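Pertussis toxin-like subunit ArtA (Escherichia coli, PDB 4Z9D) probably transfers ADP-ribose from NAD to trimeric G proteins as the catalytic subunit of a pertussis-like AB5 toxin. Local coordinates at residues D5-V10 / I82-I87; G22-G27 / A121-P126; G27-L32 / S45-F50. The protein carries 2 engineered substitutions. One frame throughout, in Å; residues are numbered along the deposited sequence.

Contact 1 of 3, residues D5-V10 / I82-I87; sequences DFVYRV and IRANNI. With NAD (nicotinamide-adenine-dinucleotide), chain F.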
loop_
_atom_site.group_PDB
_atom_site.type_symbol
_atom_site.label_atom_id
_atom_site.label_comp_id
_atom_site.label_asym_id
_atom_site.label_seq_id
_atom_site.Cartn_x
_atom_site.Cartn_y
_atom_site.Cartn_z
ATOM N N ASP A 5 -1.648 -5.623 -13.841
ATOM C CA ASP A 5 -1.931 -5.462 -12.425
ATOM C C ASP A 5 -1.842 -3.990 -12.044
ATOM O O ASP A 5 -0.817 -3.344 -12.266
ATOM C CB ASP A 5 -0.947 -6.263 -11.570
ATOM C CG ASP A 5 -1.226 -7.754 -11.577
ATOM O OD1 ASP A 5 -2.391 -8.154 -11.805
ATOM O OD2 ASP A 5 -0.259 -8.528 -11.369
ATOM N N PHE A 6 -2.921 -3.451 -11.492
ATOM C CA PHE A 6 -2.883 -2.101 -10.926
ATOM C C PHE A 6 -3.217 -2.174 -9.454
ATOM O O PHE A 6 -3.990 -3.038 -9.043
ATOM C CB PHE A 6 -3.845 -1.158 -11.658
ATOM C CG PHE A 6 -3.387 -0.790 -13.038
ATOM C CD1 PHE A 6 -3.811 -1.518 -14.141
ATOM C CD2 PHE A 6 -2.524 0.273 -13.233
ATOM C CE1 PHE A 6 -3.388 -1.187 -15.410
ATOM C CE2 PHE A 6 -2.089 0.607 -14.501
ATOM C CZ PHE A 6 -2.525 -0.125 -15.595
ATOM N N VAL A 7 -2.601 -1.308 -8.658
ATOM C CA VAL A 7 -2.912 -1.230 -7.235
ATOM C C VAL A 7 -3.159 0.209 -6.793
ATOM O O VAL A 7 -2.864 1.160 -7.529
ATOM C CB VAL A 7 -1.772 -1.832 -6.363
ATOM C CG1 VAL A 7 -1.553 -3.302 -6.694
ATOM C CG2 VAL A 7 -0.480 -1.055 -6.558
ATOM N N TYR A 8 -3.726 0.359 -5.602
ATOM C CA TYR A 8 -3.943 1.675 -5.016
ATOM C C TYR A 8 -3.123 1.906 -3.754
ATOM O O TYR A 8 -2.868 0.974 -2.987
ATOM C CB TYR A 8 -5.398 1.879 -4.645
ATOM C CG TYR A 8 -6.389 1.804 -5.768
ATOM C CD1 TYR A 8 -6.591 2.891 -6.602
ATOM C CD2 TYR A 8 -7.164 0.673 -5.952
ATOM C CE1 TYR A 8 -7.540 2.844 -7.616
ATOM C CE2 TYR A 8 -8.102 0.607 -6.974
ATOM C CZ TYR A 8 -8.285 1.701 -7.795
ATOM O OH TYR A 8 -9.226 1.638 -8.798
ATOM N N ARG A 9 -2.779 3.163 -3.504
ATOM C CA ARG A 9 -2.186 3.532 -2.218
ATOM C C ARG A 9 -2.779 4.841 -1.725
ATOM O O ARG A 9 -2.870 5.800 -2.478
ATOM C CB ARG A 9 -0.652 3.649 -2.314
ATOM C CG ARG A 9 -0.011 4.172 -1.014
ATOM C CD ARG A 9 1.519 4.051 -0.971
ATOM N NE ARG A 9 2.036 4.778 0.198
ATOM C CZ ARG A 9 2.024 4.318 1.441
ATOM N NH1 ARG A 9 1.584 3.091 1.696
ATOM N NH2 ARG A 9 2.483 5.081 2.432
ATOM N N VAL A 10 -3.207 4.857 -0.466
ATOM C CA VAL A 10 -3.629 6.085 0.187
ATOM C C VAL A 10 -2.424 6.704 0.901
ATOM O O VAL A 10 -1.748 6.031 1.672
ATOM C CB VAL A 10 -4.770 5.821 1.181
ATOM C CG1 VAL A 10 -5.198 7.130 1.861
ATOM C CG2 VAL A 10 -5.950 5.220 0.450
ATOM N N ILE A 82 -1.594 2.855 -9.223
ATOM C CA ILE A 82 -0.212 2.500 -9.526
ATOM C C ILE A 82 -0.111 1.244 -10.373
ATOM O O ILE A 82 -0.759 0.249 -10.080
ATOM C CB ILE A 82 0.595 2.267 -8.221
ATOM C CG1 ILE A 82 0.424 3.432 -7.238
ATOM C CG2 ILE A 82 2.088 1.995 -8.512
ATOM C CD1 ILE A 82 0.872 3.090 -5.816
ATOM N N ARG A 83 0.710 1.275 -11.425
ATOM C CA ARG A 83 0.991 0.051 -12.160
ATOM C C ARG A 83 1.958 -0.817 -11.366
ATOM O O ARG A 83 3.033 -0.369 -10.959
ATOM C CB ARG A 83 1.562 0.345 -13.551
ATOM C CG ARG A 83 2.067 -0.905 -14.272
ATOM C CD ARG A 83 2.349 -0.615 -15.743
ATOM N NE ARG A 83 3.404 0.384 -15.907
ATOM C CZ ARG A 83 4.705 0.148 -15.729
ATOM N NH1 ARG A 83 5.126 -1.059 -15.364
ATOM N NH2 ARG A 83 5.588 1.121 -15.912
ATOM N N ALA A 84 1.551 -2.054 -11.102
ATOM C CA ALA A 84 2.385 -2.983 -10.347
ATOM C C ALA A 84 3.341 -3.694 -11.289
ATOM O O ALA A 84 3.028 -3.904 -12.463
ATOM C CB ALA A 84 1.529 -4.004 -9.601
ATOM N N ASN A 85 4.515 -4.032 -10.781
ATOM C CA ASN A 85 5.460 -4.861 -11.533
ATOM C C ASN A 85 6.177 -5.802 -10.566
ATOM O O ASN A 85 5.633 -6.106 -9.508
ATOM C CB ASN A 85 6.435 -4.001 -12.348
ATOM C CG ASN A 85 7.216 -3.021 -11.510
ATOM O OD1 ASN A 85 7.317 -3.153 -10.287
ATOM N ND2 ASN A 85 7.803 -2.022 -12.176
ATOM N N ASN A 86 7.361 -6.298 -10.930
ATOM C CA ASN A 86 7.998 -7.352 -10.133
ATOM C C ASN A 86 8.528 -6.861 -8.775
ATOM O O ASN A 86 9.039 -7.642 -7.979
ATOM C CB ASN A 86 9.135 -8.012 -10.915
ATOM C CG ASN A 86 8.641 -8.919 -12.038
ATOM O OD1 ASN A 86 9.446 -9.418 -12.824
ATOM N ND2 ASN A 86 7.326 -9.152 -12.108
ATOM N N ILE A 87 8.404 -5.563 -8.538
ATOM C CA ILE A 87 8.729 -4.935 -7.262
ATOM C C ILE A 87 7.627 -5.215 -6.228
ATOM O O ILE A 87 7.850 -5.135 -5.016
ATOM C CB ILE A 87 8.870 -3.386 -7.461
ATOM C CG1 ILE A 87 9.946 -3.061 -8.504
ATOM C CG2 ILE A 87 9.122 -2.639 -6.144
ATOM C CD1 ILE A 87 10.026 -1.579 -8.855
HETATM P PA NAD F . 3.022 4.445 6.080
HETATM O O1A NAD F . 3.623 3.886 4.841
HETATM O O2A NAD F . 3.876 4.662 7.275
HETATM O O5B NAD F . 2.280 5.834 5.657
HETATM C C5B NAD F . 1.653 6.732 6.588
HETATM C C4B NAD F . 2.169 8.153 6.283
HETATM O O4B NAD F . 3.589 8.258 6.607
HETATM C C3B NAD F . 2.120 8.398 4.805
HETATM O O3B NAD F . 0.746 8.743 4.449
HETATM C C2B NAD F . 3.017 9.600 4.730
HETATM O O2B NAD F . 2.388 10.659 5.432
HETATM C C1B NAD F . 4.191 9.120 5.597
HETATM N N9A NAD F . 5.243 8.242 4.972
HETATM C C8A NAD F . 5.253 6.973 4.567
HETATM N N7A NAD F . 6.482 6.692 4.125
HETATM C C5A NAD F . 7.244 7.780 4.274
HETATM C C6A NAD F . 8.536 8.030 3.995
HETATM N N6A NAD F . 9.239 7.031 3.468
HETATM N N1A NAD F . 9.102 9.226 4.228
HETATM C C2A NAD F . 8.316 10.232 4.786
HETATM N N3A NAD F . 6.971 9.951 5.066
HETATM C C4A NAD F . 6.470 8.733 4.806
HETATM O O3 NAD F . 1.816 3.532 6.531
HETATM P PN NAD F . 0.673 2.985 5.512
HETATM O O1N NAD F . 1.261 2.673 4.180
HETATM O O2N NAD F . -0.520 3.853 5.623
HETATM O O5D NAD F . 0.389 1.589 6.219
HETATM C C5D NAD F . 0.015 1.495 7.600
HETATM C C4D NAD F . -0.805 0.220 7.822
HETATM O O4D NAD F . -1.870 0.280 6.811
HETATM C C3D NAD F . 0.019 -1.048 7.532
HETATM O O3D NAD F . -0.485 -2.163 8.277
HETATM C C2D NAD F . -0.326 -1.241 6.069
HETATM O O2D NAD F . -0.056 -2.595 5.641
HETATM C C1D NAD F . -1.817 -0.930 6.033
HETATM N N1N NAD F . -2.252 -0.697 4.610
HETATM C C2N NAD F . -2.154 0.594 4.033
HETATM C C3N NAD F . -2.507 0.843 2.706
HETATM C C7N NAD F . -2.420 2.134 2.149
HETATM O O7N NAD F . -3.037 2.349 0.970
HETATM N N7N NAD F . -1.783 3.086 2.835
HETATM C C4N NAD F . -2.962 -0.223 1.934
HETATM C C5N NAD F . -3.070 -1.499 2.486
HETATM C C6N NAD F . -2.711 -1.753 3.806
#
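V7 and I82 face each other as an antiparallel hydrogen-bonded pair, and three backbone bonds join the segments around them. V7 N gives to I82 O at 2.8 Å, and I82 N returns the bond to V7 O at 2.7 Å. Beyond the F6-R83 pair, A84 N reaches D5 O at 2.9 Å. F6 and R83 form the non-hydrogen-bonded pair, with F6 CA lending a CA-H...O contact to I82 O.

The apolar contacts lie on both faces of the ladder. On one, V7 CG2 meets I82 CB at 3.9 Å while I82 CD1 reaches R9 CB. On the other, the F6 ring crosses the start of the R83 side chain obliquely, F6 CE2 lying 3.8 Å from R83 CB; the arginine then bends at chi3 (62°), and its guanidinium bonds to T161 and V157.

This is strand 6-11 at the border of the four-stranded antiparallel sheet, paired with strand 77-83, in the ADP-ribosyltransferase fold of the pertussis toxin subunit 1 family. Its far end enters the NAD pocket.

There the contacts turn polar. The R9 chain runs extended from CG to NE and presents its guanidinium edge to the pyrophosphate: NH2 gives to NAD O1A at 2.9 Å, and NH1 to NAD O1N over an unusually short distance. D11 and A52 O also hold this group, which probably helps fix its rotation. V10 grips the nicotinamide amide with its backbone, V10 N giving to NAD O7N at 2.9 Å. NAD N7N returns a bond to V10 O at 3.2 Å, and both are nearly straight.

Contact 2 of 3, residues G22-G27 / A121-P126; sequences GFRSHG and AVEHIP. With NAD (nicotinamide-adenine-dinucleotide), chain F.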
loop_
_atom_site.group_PDB
_atom_site.type_symbol
_atom_site.label_atom_id
_atom_site.label_comp_id
_atom_site.label_asym_id
_atom_site.label_seq_id
_atom_site.Cartn_x
_atom_site.Cartn_y
_atom_site.Cartn_z
ATOM N N GLY A 22 8.040 9.377 -6.577
ATOM C CA GLY A 22 7.519 8.055 -6.285
ATOM C C GLY A 22 7.401 7.849 -4.787
ATOM O O GLY A 22 7.424 8.815 -4.017
ATOM N N PHE A 23 7.241 6.597 -4.373
ATOM C CA PHE A 23 7.198 6.247 -2.960
ATOM C C PHE A 23 8.481 5.559 -2.536
ATOM O O PHE A 23 9.068 4.822 -3.322
ATOM C CB PHE A 23 6.005 5.328 -2.652
ATOM C CG PHE A 23 4.656 5.948 -2.935
ATOM C CD1 PHE A 23 4.105 6.862 -2.051
ATOM C CD2 PHE A 23 3.908 5.559 -4.041
ATOM C CE1 PHE A 23 2.848 7.420 -2.287
ATOM C CE2 PHE A 23 2.640 6.110 -4.277
ATOM C CZ PHE A 23 2.116 7.035 -3.398
ATOM N N ARG A 24 8.925 5.804 -1.304
ATOM C CA ARG A 24 10.060 5.070 -0.754
ATOM C C ARG A 24 9.713 4.545 0.637
ATOM O O ARG A 24 9.036 5.223 1.413
ATOM C CB ARG A 24 11.321 5.954 -0.709
ATOM C CG ARG A 24 12.536 5.266 -0.080
ATOM C CD ARG A 24 13.871 5.935 -0.463
ATOM N NE ARG A 24 14.139 5.907 -1.901
ATOM C CZ ARG A 24 14.652 4.875 -2.571
ATOM N NH1 ARG A 24 14.853 4.982 -3.875
ATOM N NH2 ARG A 24 14.948 3.734 -1.958
ATOM N N SER A 25 10.168 3.335 0.954
ATOM C CA SER A 25 9.850 2.732 2.246
ATOM C C SER A 25 10.549 3.494 3.363
ATOM O O SER A 25 11.472 4.264 3.105
ATOM C CB SER A 25 10.285 1.270 2.298
ATOM O OG SER A 25 11.685 1.158 2.084
ATOM N N HIS A 26 10.106 3.276 4.596
ATOM C CA HIS A 26 10.755 3.886 5.760
ATOM C C HIS A 26 12.188 3.386 5.939
ATOM O O HIS A 26 13.101 4.153 6.261
ATOM C CB HIS A 26 9.969 3.592 7.038
ATOM C CG HIS A 26 8.647 4.280 7.108
ATOM N ND1 HIS A 26 8.522 5.619 7.413
ATOM C CD2 HIS A 26 7.385 3.810 6.943
ATOM C CE1 HIS A 26 7.242 5.947 7.412
ATOM N NE2 HIS A 26 6.533 4.872 7.133
ATOM N N GLY A 27 12.387 2.091 5.735
ATOM C CA GLY A 27 13.696 1.512 5.957
ATOM C C GLY A 27 13.919 0.213 5.230
ATOM O O GLY A 27 13.506 0.063 4.080
ATOM N N ALA A 121 5.071 -3.369 -2.019
ATOM C CA ALA A 121 6.210 -3.100 -2.889
ATOM C C ALA A 121 7.430 -3.032 -2.018
ATOM O O ALA A 121 7.378 -2.529 -0.893
ATOM C CB ALA A 121 6.029 -1.814 -3.650
ATOM N N VAL A 122 8.546 -3.516 -2.530
ATOM C CA VAL A 122 9.761 -3.472 -1.734
ATOM C C VAL A 122 10.614 -2.246 -2.085
ATOM O O VAL A 122 10.924 -1.990 -3.251
ATOM C CB VAL A 122 10.575 -4.782 -1.886
ATOM C CG1 VAL A 122 9.782 -5.958 -1.325
ATOM C CG2 VAL A 122 10.964 -5.040 -3.347
ATOM N N GLU A 123 10.985 -1.502 -1.044
ATOM C CA GLU A 123 11.909 -0.355 -1.108
ATOM C C GLU A 123 11.375 0.898 -1.822
ATOM O O GLU A 123 11.369 1.984 -1.239
ATOM C CB GLU A 123 13.254 -0.756 -1.751
ATOM C CG GLU A 123 14.352 0.280 -1.451
ATOM C CD GLU A 123 15.648 0.102 -2.253
ATOM O OE1 GLU A 123 16.079 -1.048 -2.500
ATOM O OE2 GLU A 123 16.226 1.136 -2.652
ATOM N N HIS A 124 10.942 0.774 -3.070
ATOM C CA HIS A 124 10.704 1.977 -3.876
ATOM C C HIS A 124 9.763 1.721 -5.036
ATOM O O HIS A 124 9.982 0.808 -5.817
ATOM C CB HIS A 124 12.047 2.518 -4.417
ATOM C CG HIS A 124 11.914 3.702 -5.326
ATOM N ND1 HIS A 124 11.264 4.863 -4.953
ATOM C CD2 HIS A 124 12.338 3.909 -6.596
ATOM C CE1 HIS A 124 11.295 5.725 -5.953
ATOM N NE2 HIS A 124 11.934 5.174 -6.962
ATOM N N ILE A 125 8.730 2.543 -5.143
ATOM C CA ILE A 125 7.894 2.617 -6.338
ATOM C C ILE A 125 8.238 3.881 -7.112
ATOM O O ILE A 125 8.009 4.972 -6.621
ATOM C CB ILE A 125 6.395 2.657 -5.973
ATOM C CG1 ILE A 125 6.008 1.426 -5.149
ATOM C CG2 ILE A 125 5.514 2.800 -7.235
ATOM C CD1 ILE A 125 4.623 1.570 -4.476
ATOM N N PRO A 126 8.765 3.743 -8.336
ATOM C CA PRO A 126 9.072 4.931 -9.138
ATOM C C PRO A 126 7.851 5.805 -9.472
ATOM O O PRO A 126 6.729 5.301 -9.614
ATOM C CB PRO A 126 9.674 4.339 -10.421
ATOM C CG PRO A 126 10.118 2.951 -10.047
ATOM C CD PRO A 126 9.150 2.492 -9.006
HETATM P PA NAD F . 3.022 4.445 6.080
HETATM O O1A NAD F . 3.623 3.886 4.841
HETATM O O2A NAD F . 3.876 4.662 7.275
HETATM O O5B NAD F . 2.280 5.834 5.657
HETATM C C5B NAD F . 1.653 6.732 6.588
HETATM C C4B NAD F . 2.169 8.153 6.283
HETATM O O4B NAD F . 3.589 8.258 6.607
HETATM C C3B NAD F . 2.120 8.398 4.805
HETATM O O3B NAD F . 0.746 8.743 4.449
HETATM C C2B NAD F . 3.017 9.600 4.730
HETATM O O2B NAD F . 2.388 10.659 5.432
HETATM C C1B NAD F . 4.191 9.120 5.597
HETATM N N9A NAD F . 5.243 8.242 4.972
HETATM C C8A NAD F . 5.253 6.973 4.567
HETATM N N7A NAD F . 6.482 6.692 4.125
HETATM C C5A NAD F . 7.244 7.780 4.274
HETATM C C6A NAD F . 8.536 8.030 3.995
HETATM N N6A NAD F . 9.239 7.031 3.468
HETATM N N1A NAD F . 9.102 9.226 4.228
HETATM C C2A NAD F . 8.316 10.232 4.786
HETATM N N3A NAD F . 6.971 9.951 5.066
HETATM C C4A NAD F . 6.470 8.733 4.806
HETATM O O3 NAD F . 1.816 3.532 6.531
HETATM P PN NAD F . 0.673 2.985 5.512
HETATM O O1N NAD F . 1.261 2.673 4.180
HETATM O O2N NAD F . -0.520 3.853 5.623
HETATM O O5D NAD F . 0.389 1.589 6.219
HETATM C C5D NAD F . 0.015 1.495 7.600
HETATM C C4D NAD F . -0.805 0.220 7.822
HETATM O O4D NAD F . -1.870 0.280 6.811
HETATM C C3D NAD F . 0.019 -1.048 7.532
HETATM O O3D NAD F . -0.485 -2.163 8.277
HETATM C C2D NAD F . -0.326 -1.241 6.069
HETATM O O2D NAD F . -0.056 -2.595 5.641
HETATM C C1D NAD F . -1.817 -0.930 6.033
HETATM N N1N NAD F . -2.252 -0.697 4.610
HETATM C C2N NAD F . -2.154 0.594 4.033
HETATM C C3N NAD F . -2.507 0.843 2.706
HETATM C C7N NAD F . -2.420 2.134 2.149
HETATM O O7N NAD F . -3.037 2.349 0.970
HETATM N N7N NAD F . -1.783 3.086 2.835
HETATM C C4N NAD F . -2.962 -0.223 1.934
HETATM C C5N NAD F . -3.070 -1.499 2.486
HETATM C C6N NAD F . -2.711 -1.753 3.806
#
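A two-stranded antiparallel ribbon, 23-24 against 124-125, borders the adenine end of the NAD pocket. F23 and I125 are its hydrogen-bonded pair, with F23 N to I125 O and I125 N to F23 O both at 2.9 Å; S25 N closes on E123 O just beyond. F23 O is gripped twice, because H124 ND1 also reaches it at 2.7 Å, from the opposite face of the carbonyl plane to I125 N. With H124 CG anti to the backbone N (chi1 176°), the ring turns its ND1 edge to F23 O, which lies 29° out of the ring plane.

The R24 guanidinium lies flat on the H124 ring, planes 11° apart, with NH1 offset toward the rim and 3.5 Å from H124 CG; P126 N sits over the opposite face. In the guanidinium plane, R24 NH2 gives to the anti lone pair of E123 OE2 at 3.0 Å, a salt bridge on the exposed face. The buried face carries F23 CD2 beside I125 CD1, and F23 also makes a cation-pi contact with R9.

Within this ADP-ribosyltransferase pocket, H26 NE2 gives to NAD O2A at 2.7 Å while one face of its ring meets the adenine near N7A. The adenine amino group N6A makes a weak bond to R24 O.

Contact 3 of 3, residues G27-L32 / S45-F50; sequences GFNRNL and SRDSAF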
loop_
_atom_site.group_PDB
_atom_site.type_symbol
_atom_site.label_atom_id
_atom_site.label_comp_id
_atom_site.label_asym_id
_atom_site.label_seq_id
_atom_site.Cartn_x
_atom_site.Cartn_y
_atom_site.Cartn_z
ATOM N N GLY A 27 12.387 2.091 5.735
ATOM C CA GLY A 27 13.696 1.512 5.957
ATOM C C GLY A 27 13.919 0.213 5.230
ATOM O O GLY A 27 13.506 0.063 4.080
ATOM N N PHE A 28 14.564 -0.737 5.910
ATOM C CA PHE A 28 14.950 -1.994 5.265
ATOM C C PHE A 28 14.534 -3.214 6.073
ATOM O O PHE A 28 14.991 -4.319 5.807
ATOM C CB PHE A 28 16.469 -2.015 5.039
ATOM C CG PHE A 28 16.950 -0.916 4.140
ATOM C CD1 PHE A 28 16.944 -1.072 2.762
ATOM C CD2 PHE A 28 17.377 0.291 4.674
ATOM C CE1 PHE A 28 17.377 -0.049 1.930
ATOM C CE2 PHE A 28 17.807 1.317 3.859
ATOM C CZ PHE A 28 17.812 1.156 2.487
ATOM N N ASN A 29 13.659 -3.012 7.054
ATOM C CA ASN A 29 13.163 -4.086 7.921
ATOM C C ASN A 29 12.168 -4.995 7.212
ATOM O O ASN A 29 11.013 -4.609 7.004
ATOM C CB ASN A 29 12.507 -3.477 9.179
ATOM C CG ASN A 29 11.903 -4.522 10.118
ATOM O OD1 ASN A 29 11.974 -5.731 9.878
ATOM N ND2 ASN A 29 11.290 -4.044 11.202
ATOM N N ARG A 30 12.595 -6.210 6.877
ATOM C CA ARG A 30 11.719 -7.150 6.162
ATOM C C ARG A 30 10.960 -8.131 7.064
ATOM O O ARG A 30 10.678 -9.259 6.661
ATOM C CB ARG A 30 12.533 -7.920 5.104
ATOM C CG ARG A 30 12.829 -7.076 3.871
ATOM C CD ARG A 30 13.675 -7.787 2.814
ATOM N NE ARG A 30 14.043 -6.845 1.761
ATOM C CZ ARG A 30 13.802 -7.022 0.466
ATOM N NH1 ARG A 30 14.174 -6.086 -0.393
ATOM N NH2 ARG A 30 13.208 -8.125 0.028
ATOM N N ASN A 31 10.613 -7.704 8.279
ATOM C CA ASN A 31 9.694 -8.475 9.116
ATOM C C ASN A 31 8.278 -8.199 8.644
ATOM O O ASN A 31 7.706 -7.154 8.981
ATOM C CB ASN A 31 9.850 -8.110 10.600
ATOM C CG ASN A 31 9.010 -8.998 11.522
ATOM O OD1 ASN A 31 7.863 -9.331 11.217
ATOM N ND2 ASN A 31 9.593 -9.399 12.648
ATOM N N LEU A 32 7.727 -9.119 7.855
ATOM C CA LEU A 32 6.428 -8.894 7.222
ATOM C C LEU A 32 5.292 -8.788 8.240
ATOM O O LEU A 32 4.405 -7.958 8.091
ATOM C CB LEU A 32 6.121 -10.012 6.205
ATOM C CG LEU A 32 4.862 -9.863 5.335
ATOM C CD1 LEU A 32 4.949 -8.635 4.446
ATOM C CD2 LEU A 32 4.635 -11.103 4.484
ATOM N N SER A 45 7.971 1.667 14.581
ATOM C CA SER A 45 9.430 1.809 14.503
ATOM C C SER A 45 9.898 2.545 13.249
ATOM O O SER A 45 11.068 2.894 13.139
ATOM C CB SER A 45 10.106 0.438 14.580
ATOM O OG SER A 45 9.693 -0.403 13.520
ATOM N N ARG A 46 8.984 2.769 12.305
ATOM C CA ARG A 46 9.271 3.564 11.110
ATOM C C ARG A 46 10.524 3.089 10.376
ATOM O O ARG A 46 11.411 3.886 10.039
ATOM C CB ARG A 46 9.430 5.036 11.494
ATOM C CG ARG A 46 8.252 5.553 12.299
ATOM C CD ARG A 46 8.394 7.018 12.653
ATOM N NE ARG A 46 7.093 7.684 12.652
ATOM C CZ ARG A 46 6.593 8.380 11.635
ATOM N NH1 ARG A 46 7.276 8.509 10.506
ATOM N NH2 ARG A 46 5.394 8.940 11.751
ATOM N N ASP A 47 10.606 1.788 10.143
ATOM C CA ASP A 47 11.724 1.241 9.379
ATOM C C ASP A 47 11.308 0.133 8.422
ATOM O O ASP A 47 12.155 -0.583 7.903
ATOM C CB ASP A 47 12.826 0.730 10.319
ATOM C CG ASP A 47 12.339 -0.346 11.264
ATOM O OD1 ASP A 47 11.151 -0.720 11.196
ATOM O OD2 ASP A 47 13.166 -0.857 12.055
ATOM N N SER A 48 10.005 -0.009 8.193
ATOM C CA SER A 48 9.489 -1.039 7.285
ATOM C C SER A 48 10.174 -1.032 5.919
ATOM O O SER A 48 10.435 0.032 5.345
ATOM C CB SER A 48 7.987 -0.869 7.090
ATOM O OG SER A 48 7.508 -1.839 6.171
ATOM N N ALA A 49 10.461 -2.226 5.405
ATOM C CA ALA A 49 11.042 -2.367 4.077
ATOM C C ALA A 49 9.991 -2.188 3.000
ATOM O O ALA A 49 10.310 -2.060 1.822
ATOM C CB ALA A 49 11.694 -3.718 3.924
ATOM N N PHE A 50 8.738 -2.218 3.407
ATOM C CA PHE A 50 7.650 -2.385 2.460
ATOM C C PHE A 50 6.794 -1.126 2.309
ATOM O O PHE A 50 6.633 -0.346 3.256
ATOM C CB PHE A 50 6.767 -3.562 2.893
ATOM C CG PHE A 50 7.527 -4.830 3.177
ATOM C CD1 PHE A 50 8.070 -5.573 2.138
ATOM C CD2 PHE A 50 7.699 -5.283 4.481
ATOM C CE1 PHE A 50 8.768 -6.752 2.388
ATOM C CE2 PHE A 50 8.392 -6.463 4.748
ATOM C CZ PHE A 50 8.936 -7.201 3.690
HETATM O O HOH W 1 13.334 -1.523 1.682
#
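F50 and A49 pack closely against R30 and L32, at the N29-N31 turn and the start of the helix. L32 CD1 lies over one face of the F50 ring, 4.1 Å from CE2, and A49 CB sits over the centre of the opposite face. R30 CG fills in against A49 CB at 3.5 Å, its chain crossing the ring at about a right angle before its guanidinium reaches P169 O. Strand 118-122 adds V120 and V122 around F50.

Backbone bonds tie the two loops: G27 N to S48 O at 2.9 Å, N29 N to D47 O at 3.0 Å and A49 N to N29 O at 2.9 Å.

Toward D47 the contact is looser and more polar. N29 CG stands anti to the backbone N (chi1 177°), which carries ND2 to D47 OD1 in a weak bond of 3.3 Å, amide and carboxylate planes nearly perpendicular; ND2 also has Q34 as a partner. S45 OG gives to D47 OD1 too. At the G27 end a water donates to both G27 O and A49 O.

Two small turns shape the loops that flank helix 32-37: an Asx turn, N29 OD1 taking N31 N, and an ST turn, S48 OG taking F50 N and also bonding H35 ND1, with N31 as the helix N-cap, its OD1 on Q34 N.

How the contacts relate
Contact 1 is the most buried of the three, a strand pairing in the four-stranded sheet; contacts 2 and 3 are only partly buried and lie farther from the centre of the chain. Contacts 1 and 2 both bind NAD, the first at its nicotinamide and pyrophosphate, the second at its adenine and the adenosine-side phosphate, and they meet where I82 CG2 packs on I125 CG2 and I87 O probably accepts from V122 N. Contact 3 shares G27 with contact 2, and E123 N probably bonds to A49 O. On the exposed face of contact 2, R24 pairs with E123, whereas contact 3 relies on loop backbone, turns and one aromatic ring.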